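Local structure of mandelate racemase/muconate lactonizing enzyme-like protein (Rubrobacter xylanophilus DSM 9941, 2QQ6) at residues B[119-124]-B[366-371]; B[185-190]-B[223-228]; B[215-220]-B[242-247]. The protein binds a magnesium ion and probably acts as a lyase or related enzyme of the mandelate racemase/muconate lactonizing enzyme family. All coordinates share one frame; numbering follows the deposited sequence.

Contact 1: residues B[119-124]-B[366-371]; sequences RRRVRL and EGHIEL
R121 turns its CG into the position between its backbone N and carbonyl carbon (chi1 77°), while H368 carries its ring beside its own backbone N (chi1 -71°). From CG to NE the arginine runs extended, and this lays its guanidinium flat on one face of the H368 ring. The planes are 24° apart and the centres 3.7 Å apart. R121 NH2 sits over the rim of the ring, with H368 CD2 3.2 Å away. The two groups are stacked, not hydrogen-bonded. E370 OE1 lies at the edge of the R121 guanidinium, near its plane, but R121 NH1 is 4.0 Å from it, beyond a salt bridge. R123 shares this face. Its CB touches H368 CE1 at 3.3 Å, and its guanidinium leads away to a salt bridge with E212. V122 and I369 lie on the opposite face, where helix 323-334 packs on both. L124 is buried too, and its CD1 meets I369 CG1 at 3.8 Å. The backbones are joined by V122 N to I369 O and I369 N to V122 O, both 2.8 Å. L124 N to G367 O and L371 N to R120 O extend the pairing. This antiparallel pair adds strand 368-370 to strand 121-127, which also pairs in parallel with 167-171 and 342-344 in the barrel sheet of the enolase-type C-terminal domain.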
loop_
_atom_site.group_PDB
_atom_site.type_symbol
_atom_site.label_atom_id
_atom_site.label_comp_id
_atom_site.label_asym_id
_atom_site.label_seq_id
_atom_site.Cartn_x
_atom_site.Cartn_y
_atom_site.Cartn_z
ATOM N N ARG B 119 16.112 -9.352 -27.057
ATOM C CA ARG B 119 17.548 -9.119 -26.935
ATOM C C ARG B 119 18.056 -10.059 -25.848
ATOM O O ARG B 119 17.331 -10.364 -24.890
ATOM C CB ARG B 119 17.827 -7.664 -26.550
ATOM C CG ARG B 119 17.348 -7.285 -25.146
ATOM C CD ARG B 119 17.442 -5.782 -24.918
ATOM N NE ARG B 119 16.661 -5.060 -25.915
ATOM C CZ ARG B 119 15.336 -5.116 -26.009
ATOM N NH1 ARG B 119 14.634 -5.856 -25.163
ATOM N NH2 ARG B 119 14.713 -4.439 -26.959
ATOM N N ARG B 120 19.300 -10.517 -25.995
ATOM C CA ARG B 120 19.880 -11.449 -25.030
ATOM C C ARG B 120 20.711 -10.785 -23.933
ATOM O O ARG B 120 20.857 -11.340 -22.845
ATOM C CB ARG B 120 20.729 -12.487 -25.756
ATOM C CG ARG B 120 20.739 -13.845 -25.056
ATOM C CD ARG B 120 19.465 -14.648 -25.352
ATOM N NE ARG B 120 19.776 -15.880 -26.084
ATOM C CZ ARG B 120 18.874 -16.606 -26.750
ATOM N NH1 ARG B 120 17.598 -16.221 -26.780
ATOM N NH2 ARG B 120 19.241 -17.720 -27.392
ATOM N N ARG B 121 21.266 -9.609 -24.213
ATOM C CA ARG B 121 22.052 -8.902 -23.207
ATOM C C ARG B 121 21.475 -7.510 -22.995
ATOM O O ARG B 121 21.251 -6.763 -23.962
ATOM C CB ARG B 121 23.519 -8.808 -23.616
ATOM C CG ARG B 121 23.838 -7.776 -24.671
ATOM C CD ARG B 121 25.350 -7.721 -24.860
ATOM N NE ARG B 121 25.829 -6.404 -25.268
ATOM C CZ ARG B 121 27.049 -5.955 -24.998
ATOM N NH1 ARG B 121 27.895 -6.720 -24.324
ATOM N NH2 ARG B 121 27.423 -4.741 -25.389
ATOM N N VAL B 122 21.247 -7.177 -21.721
ATOM C CA VAL B 122 20.654 -5.902 -21.333
ATOM C C VAL B 122 21.594 -4.870 -20.714
ATOM O O VAL B 122 22.396 -5.154 -19.820
ATOM C CB VAL B 122 19.446 -6.125 -20.378
ATOM C CG1 VAL B 122 18.827 -7.489 -20.648
ATOM C CG2 VAL B 122 19.861 -5.970 -18.911
ATOM N N ARG B 123 21.448 -3.649 -21.204
ATOM C CA ARG B 123 22.244 -2.518 -20.770
ATOM C C ARG B 123 21.761 -1.915 -19.455
ATOM O O ARG B 123 20.558 -1.796 -19.205
ATOM C CB ARG B 123 22.223 -1.479 -21.879
ATOM C CG ARG B 123 22.842 -0.175 -21.549
ATOM C CD ARG B 123 22.451 0.785 -22.628
ATOM N NE ARG B 123 22.862 2.142 -22.322
ATOM C CZ ARG B 123 22.432 3.207 -22.984
ATOM N NH1 ARG B 123 21.573 3.056 -23.985
ATOM N NH2 ARG B 123 22.863 4.416 -22.646
ATOM N N LEU B 124 22.719 -1.527 -18.623
ATOM C CA LEU B 124 22.426 -0.940 -17.321
ATOM C C LEU B 124 22.819 0.522 -17.267
ATOM O O LEU B 124 23.400 1.054 -18.216
ATOM C CB LEU B 124 23.214 -1.660 -16.235
ATOM C CG LEU B 124 23.051 -3.161 -16.118
ATOM C CD1 LEU B 124 24.196 -3.695 -15.299
ATOM C CD2 LEU B 124 21.710 -3.496 -15.497
ATOM N N GLU B 366 30.790 -4.772 -18.239
ATOM C CA GLU B 366 30.880 -3.627 -19.132
ATOM C C GLU B 366 29.550 -2.915 -19.317
ATOM O O GLU B 366 29.180 -2.571 -20.438
ATOM C CB GLU B 366 31.419 -4.049 -20.506
ATOM C CG GLU B 366 32.942 -4.212 -20.574
ATOM C CD GLU B 366 33.697 -2.924 -20.235
ATOM O OE1 GLU B 366 33.290 -1.849 -20.733
ATOM O OE2 GLU B 366 34.703 -2.987 -19.484
ATOM N N GLY B 367 28.836 -2.708 -18.214
ATOM C CA GLY B 367 27.563 -2.002 -18.256
ATOM C C GLY B 367 26.417 -2.764 -18.886
ATOM O O GLY B 367 25.393 -2.184 -19.264
ATOM N N HIS B 368 26.601 -4.072 -18.999
ATOM C CA HIS B 368 25.593 -4.938 -19.575
ATOM C C HIS B 368 25.463 -6.226 -18.771
ATOM O O HIS B 368 26.345 -6.584 -17.990
ATOM C CB HIS B 368 25.967 -5.307 -21.009
ATOM C CG HIS B 368 25.837 -4.182 -21.985
ATOM N ND1 HIS B 368 24.623 -3.769 -22.491
ATOM C CD2 HIS B 368 26.774 -3.414 -22.587
ATOM C CE1 HIS B 368 24.819 -2.799 -23.368
ATOM N NE2 HIS B 368 26.116 -2.566 -23.444
ATOM N N ILE B 369 24.343 -6.914 -18.953
ATOM C CA ILE B 369 24.131 -8.202 -18.313
ATOM C C ILE B 369 23.754 -9.134 -19.454
ATOM O O ILE B 369 22.807 -8.847 -20.183
ATOM C CB ILE B 369 23.000 -8.165 -17.277
ATOM C CG1 ILE B 369 23.466 -7.399 -16.032
ATOM C CG2 ILE B 369 22.593 -9.585 -16.906
ATOM C CD1 ILE B 369 22.529 -7.533 -14.842
ATOM N N GLU B 370 24.515 -10.215 -19.628
ATOM C CA GLU B 370 24.262 -11.187 -20.689
ATOM C C GLU B 370 23.401 -12.295 -20.114
ATOM O O GLU B 370 23.659 -12.766 -19.010
ATOM C CB GLU B 370 25.581 -11.775 -21.174
ATOM C CG GLU B 370 25.550 -12.365 -22.575
ATOM C CD GLU B 370 25.562 -11.286 -23.649
ATOM O OE1 GLU B 370 26.463 -10.412 -23.611
ATOM O OE2 GLU B 370 24.673 -11.313 -24.530
ATOM N N LEU B 371 22.391 -12.727 -20.858
ATOM C CA LEU B 371 21.524 -13.773 -20.348
ATOM C C LEU B 371 21.660 -15.124 -21.025
ATOM O O LEU B 371 21.633 -15.255 -22.253
ATOM C CB LEU B 371 20.060 -13.317 -20.349
ATOM C CG LEU B 371 19.587 -12.831 -18.968
ATOM C CD1 LEU B 371 18.089 -12.551 -18.967
ATOM C CD2 LEU B 371 19.914 -13.911 -17.929
#

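Contact 2: residues B[185-190]-B[223-228]; sequences NGAISP and IPSSIR
I188 lays its CG1 over CB of S225, 3.3 Å away, and its CD1 lies near the same CB. The contact belongs to the outer layer of the enolase-type barrel domain. It joins the loop leading into helix 190-207 to the first turns of helix 223-233. S225 is the buried centre of the contact. Its OG is held beside its own backbone N (chi1 -63°), which aims it at the loop. There it accepts the N-H of I188 at 2.7 Å, with a somewhat bent angle of 134°. A187 CA lies 3.2 Å from the same oxygen. An alanine here would remove OG, and the N-H of I188 would probably be left without its mate and the loop less firmly tied to the helix. I188 also packs on H193 and M196 of helix 190-207, so it lies between the two helices. S189 is the N-cap of that helix, and its N bonds to E192, consistent with a capping box. Further along helix 223-233, R228 stretches out its chain toward the start of helix 190-207. Its NH2 has a long, weak ion pair with E194, while NH1 comes within 4.1 Å of P190 CA.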
loop_
_atom_site.group_PDB
_atom_site.type_symbol
_atom_site.label_atom_id
_atom_site.label_comp_id
_atom_site.label_asym_id
_atom_site.label_seq_id
_atom_site.Cartn_x
_atom_site.Cartn_y
_atom_site.Cartn_z
ATOM N N ASN B 185 7.345 22.481 3.157
ATOM C CA ASN B 185 6.902 22.881 1.828
ATOM C C ASN B 185 7.985 22.316 0.910
ATOM O O ASN B 185 8.986 21.763 1.393
ATOM C CB ASN B 185 6.801 24.407 1.670
ATOM C CG ASN B 185 8.054 25.146 2.114
ATOM O OD1 ASN B 185 9.184 24.695 1.914
ATOM N ND2 ASN B 185 7.853 26.316 2.696
ATOM N N GLY B 186 7.806 22.427 -0.398
ATOM C CA GLY B 186 8.821 21.881 -1.280
ATOM C C GLY B 186 9.447 22.945 -2.139
ATOM O O GLY B 186 9.823 22.693 -3.281
ATOM N N ALA B 187 9.565 24.137 -1.574
ATOM C CA ALA B 187 10.112 25.269 -2.290
ATOM C C ALA B 187 11.622 25.180 -2.434
ATOM O O ALA B 187 12.289 24.644 -1.567
ATOM C CB ALA B 187 9.721 26.543 -1.569
ATOM N N ILE B 188 12.152 25.682 -3.549
ATOM C CA ILE B 188 13.600 25.693 -3.797
ATOM C C ILE B 188 14.010 27.148 -3.745
ATOM O O ILE B 188 13.463 27.963 -4.476
ATOM C CB ILE B 188 13.976 25.160 -5.203
ATOM C CG1 ILE B 188 13.512 23.713 -5.370
ATOM C CG2 ILE B 188 15.486 25.244 -5.411
ATOM C CD1 ILE B 188 13.980 23.082 -6.666
ATOM N N SER B 189 14.966 27.472 -2.882
ATOM C CA SER B 189 15.414 28.846 -2.730
ATOM C C SER B 189 16.259 29.307 -3.900
ATOM O O SER B 189 16.748 28.495 -4.679
ATOM C CB SER B 189 16.204 28.994 -1.436
ATOM O OG SER B 189 17.446 28.333 -1.524
ATOM N N PRO B 190 16.432 30.633 -4.048
ATOM C CA PRO B 190 17.239 31.166 -5.150
ATOM C C PRO B 190 18.620 30.502 -5.246
ATOM O O PRO B 190 18.994 29.975 -6.291
ATOM C CB PRO B 190 17.322 32.655 -4.812
ATOM C CG PRO B 190 15.999 32.928 -4.205
ATOM C CD PRO B 190 15.817 31.735 -3.279
ATOM N N ILE B 223 4.855 22.800 -7.294
ATOM C CA ILE B 223 4.742 23.133 -8.695
ATOM C C ILE B 223 5.758 24.171 -9.171
ATOM O O ILE B 223 6.503 23.913 -10.120
ATOM C CB ILE B 223 3.293 23.591 -9.021
ATOM C CG1 ILE B 223 2.372 22.368 -9.075
ATOM C CG2 ILE B 223 3.256 24.337 -10.335
ATOM C CD1 ILE B 223 2.711 21.419 -10.195
ATOM N N PRO B 224 5.813 25.349 -8.512
ATOM C CA PRO B 224 6.747 26.413 -8.894
ATOM C C PRO B 224 8.212 25.976 -8.977
ATOM O O PRO B 224 8.879 26.182 -9.998
ATOM C CB PRO B 224 6.515 27.471 -7.821
ATOM C CG PRO B 224 5.094 27.297 -7.498
ATOM C CD PRO B 224 4.969 25.801 -7.393
ATOM N N SER B 225 8.710 25.372 -7.905
ATOM C CA SER B 225 10.097 24.932 -7.885
ATOM C C SER B 225 10.372 23.904 -8.994
ATOM O O SER B 225 11.357 24.004 -9.728
ATOM C CB SER B 225 10.444 24.348 -6.501
ATOM O OG SER B 225 10.335 25.322 -5.472
ATOM N N SER B 226 9.491 22.918 -9.120
ATOM C CA SER B 226 9.650 21.880 -10.127
ATOM C C SER B 226 9.793 22.507 -11.512
ATOM O O SER B 226 10.748 22.230 -12.242
ATOM C CB SER B 226 8.438 20.948 -10.104
ATOM O OG SER B 226 8.199 20.440 -8.808
ATOM N N ILE B 227 8.837 23.368 -11.850
ATOM C CA ILE B 227 8.810 24.045 -13.134
ATOM C C ILE B 227 10.031 24.913 -13.386
ATOM O O ILE B 227 10.646 24.841 -14.449
ATOM C CB ILE B 227 7.536 24.893 -13.263
ATOM C CG1 ILE B 227 6.311 23.977 -13.243
ATOM C CG2 ILE B 227 7.553 25.673 -14.535
ATOM C CD1 ILE B 227 5.026 24.657 -13.612
ATOM N N ARG B 228 10.393 25.731 -12.408
ATOM C CA ARG B 228 11.549 26.595 -12.567
ATOM C C ARG B 228 12.813 25.760 -12.718
ATOM O O ARG B 228 13.686 26.098 -13.518
ATOM C CB ARG B 228 11.691 27.540 -11.372
ATOM C CG ARG B 228 12.743 28.618 -11.576
ATOM C CD ARG B 228 13.072 29.422 -10.311
ATOM N NE ARG B 228 14.315 30.181 -10.503
ATOM C CZ ARG B 228 15.008 30.799 -9.541
ATOM N NH1 ARG B 228 14.595 30.776 -8.269
ATOM N NH2 ARG B 228 16.140 31.431 -9.853
#

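Contact 3: residues B[215-220]-B[242-247]; sequences IDMHGR and EEPTPP. With MG (magnesium ion), chain D.
E242 meets the strand of D216 in parallel pairing. Its N bonds to I215 O at 2.7 Å, almost straight at 171°, and its O accepts M217 N at 2.9 Å. Its side chain stays on the same sheet face as that of D216. In both, CG is anti to the backbone N (chi1 -162° in each), which sends the carboxylates off that face toward one magnesium ion. E242 OE2 and D216 OD2 each bind it at 2.2 Å. The carboxylate planes are 50° apart. E268 supplies the third carboxylate, and K169 forms a salt bridge with E242 OE1. D216 OD1 is held by H218 N at 2.6 Å in an Asx turn, met from above the carboxylate plane. Metal ligands at the C-terminal ends of successive barrel strands are the hallmark of the enolase superfamily. After E242, the chain turns at E243, whose O takes a weak and less certain bond from G219 N. P244 packs beside M217, a selenomethionine, with SE 3.8 Å from P244 CA. T245 turns its side chain away, but its O lies 3.3 Å from G219 CA. P246 CA then passes G219 O at 3.7 Å. P247 packs on Q83 of the second subunit, whose F79 meets the H218 ring roughly perpendicular; H218 ND1 hydrogen-bonds to D173.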
loop_
_atom_site.group_PDB
_atom_site.type_symbol
_atom_site.label_atom_id
_atom_site.label_comp_id
_atom_site.label_asym_id
_atom_site.label_seq_id
_atom_site.Cartn_x
_atom_site.Cartn_y
_atom_site.Cartn_z
ATOM N N ILE B 215 18.799 12.553 -13.900
ATOM C CA ILE B 215 18.793 13.186 -12.577
ATOM C C ILE B 215 17.520 12.952 -11.747
ATOM O O ILE B 215 16.406 13.161 -12.227
ATOM C CB ILE B 215 19.012 14.698 -12.757
ATOM C CG1 ILE B 215 20.429 14.932 -13.284
ATOM C CG2 ILE B 215 18.725 15.445 -11.459
ATOM C CD1 ILE B 215 20.737 16.375 -13.614
ATOM N N ASP B 216 17.701 12.543 -10.492
ATOM C CA ASP B 216 16.583 12.255 -9.594
ATOM C C ASP B 216 16.358 13.408 -8.630
ATOM O O ASP B 216 17.311 13.973 -8.097
ATOM C CB ASP B 216 16.876 10.986 -8.784
ATOM C CG ASP B 216 15.629 10.365 -8.166
ATOM O OD1 ASP B 216 14.634 11.078 -7.901
ATOM O OD2 ASP B 216 15.657 9.144 -7.915
HETATM N N MSE B 217 15.091 13.751 -8.413
HETATM C CA MSE B 217 14.718 14.811 -7.481
HETATM C C MSE B 217 14.007 14.239 -6.258
HETATM O O MSE B 217 13.563 14.973 -5.388
HETATM C CB MSE B 217 13.812 15.828 -8.162
HETATM C CG MSE B 217 14.472 16.600 -9.283
HETATM SE SE MSE B 217 13.449 18.239 -9.826
HETATM C CE MSE B 217 12.706 17.607 -11.485
ATOM N N HIS B 218 13.896 12.918 -6.218
ATOM C CA HIS B 218 13.247 12.214 -5.121
ATOM C C HIS B 218 11.910 12.809 -4.712
ATOM O O HIS B 218 11.535 12.767 -3.545
ATOM C CB HIS B 218 14.201 12.133 -3.928
ATOM C CG HIS B 218 15.327 11.170 -4.147
ATOM N ND1 HIS B 218 16.652 11.527 -4.021
ATOM C CD2 HIS B 218 15.326 9.884 -4.571
ATOM C CE1 HIS B 218 17.414 10.507 -4.365
ATOM N NE2 HIS B 218 16.635 9.496 -4.705
ATOM N N GLY B 219 11.208 13.360 -5.706
ATOM C CA GLY B 219 9.903 13.989 -5.533
ATOM C C GLY B 219 9.679 14.730 -4.234
ATOM O O GLY B 219 8.960 14.255 -3.360
ATOM N N ARG B 220 10.267 15.917 -4.120
ATOM C CA ARG B 220 10.147 16.699 -2.894
ATOM C C ARG B 220 9.661 18.124 -3.111
ATOM O O ARG B 220 9.591 18.881 -2.141
ATOM C CB ARG B 220 11.506 16.821 -2.186
ATOM C CG ARG B 220 12.442 15.639 -2.278
ATOM C CD ARG B 220 12.247 14.663 -1.150
ATOM N NE ARG B 220 13.364 13.729 -1.091
ATOM C CZ ARG B 220 13.445 12.715 -0.242
ATOM N NH1 ARG B 220 12.467 12.494 0.630
ATOM N NH2 ARG B 220 14.503 11.925 -0.266
ATOM N N GLU B 242 13.864 12.804 -13.075
ATOM C CA GLU B 242 13.073 11.936 -12.198
ATOM C C GLU B 242 12.306 12.593 -11.046
ATOM O O GLU B 242 12.858 13.350 -10.252
ATOM C CB GLU B 242 14.001 10.839 -11.637
ATOM C CG GLU B 242 13.333 9.586 -11.058
ATOM C CD GLU B 242 14.336 8.456 -10.775
ATOM O OE1 GLU B 242 15.097 8.095 -11.690
ATOM O OE2 GLU B 242 14.364 7.918 -9.649
ATOM N N GLU B 243 11.020 12.283 -10.972
ATOM C CA GLU B 243 10.130 12.767 -9.921
ATOM C C GLU B 243 10.309 14.165 -9.330
ATOM O O GLU B 243 10.808 14.301 -8.221
ATOM C CB GLU B 243 10.133 11.780 -8.741
ATOM C CG GLU B 243 9.834 10.326 -9.082
ATOM C CD GLU B 243 9.945 9.416 -7.867
ATOM O OE1 GLU B 243 11.005 9.462 -7.203
ATOM O OE2 GLU B 243 8.988 8.660 -7.577
ATOM N N PRO B 244 9.894 15.219 -10.046
ATOM C CA PRO B 244 10.048 16.560 -9.470
ATOM C C PRO B 244 9.040 16.798 -8.347
ATOM O O PRO B 244 9.310 17.531 -7.407
ATOM C CB PRO B 244 9.789 17.477 -10.653
ATOM C CG PRO B 244 8.847 16.682 -11.493
ATOM C CD PRO B 244 9.459 15.304 -11.448
ATOM N N THR B 245 7.871 16.178 -8.436
ATOM C CA THR B 245 6.858 16.377 -7.410
ATOM C C THR B 245 6.590 15.096 -6.642
ATOM O O THR B 245 7.023 14.025 -7.060
ATOM C CB THR B 245 5.515 16.907 -8.022
ATOM O OG1 THR B 245 5.139 16.118 -9.160
ATOM C CG2 THR B 245 5.654 18.371 -8.424
ATOM N N PRO B 246 5.892 15.198 -5.495
ATOM C CA PRO B 246 5.539 14.062 -4.633
ATOM C C PRO B 246 4.768 13.016 -5.447
ATOM O O PRO B 246 3.997 13.364 -6.347
ATOM C CB PRO B 246 4.689 14.706 -3.547
ATOM C CG PRO B 246 5.254 16.072 -3.447
ATOM C CD PRO B 246 5.461 16.465 -4.879
ATOM N N PRO B 247 4.969 11.724 -5.136
ATOM C CA PRO B 247 4.325 10.599 -5.824
ATOM C C PRO B 247 2.818 10.384 -5.697
ATOM O O PRO B 247 2.283 9.435 -6.260
ATOM C CB PRO B 247 5.132 9.389 -5.333
ATOM C CG PRO B 247 5.555 9.787 -3.969
ATOM C CD PRO B 247 5.964 11.234 -4.164
HETATM MG MG MG D . 14.726 7.122 -7.623
#

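All three contacts involve the enolase-type barrel domain. Along the chain the segments come in the order 119-124, 185-190, 215-220, 223-228, 242-247, 366-371. Contact 1 therefore spans the other two, whose segments alternate. The centres of contacts 2 and 3 are about 12 Å apart, and the contacts touch where S226 meets P244 and T245. Contact 2 joins the loop before helix 190-207 to helix 223-233, which follows strand 212-216 of contact 3. Contact 1 is distant, its centre about 27 Å from that of contact 3 and about 38 Å from that of contact 2. It still reaches the same sheet as contact 3. The sheet thus carries the magnesium site and, at another place, an added antiparallel strand.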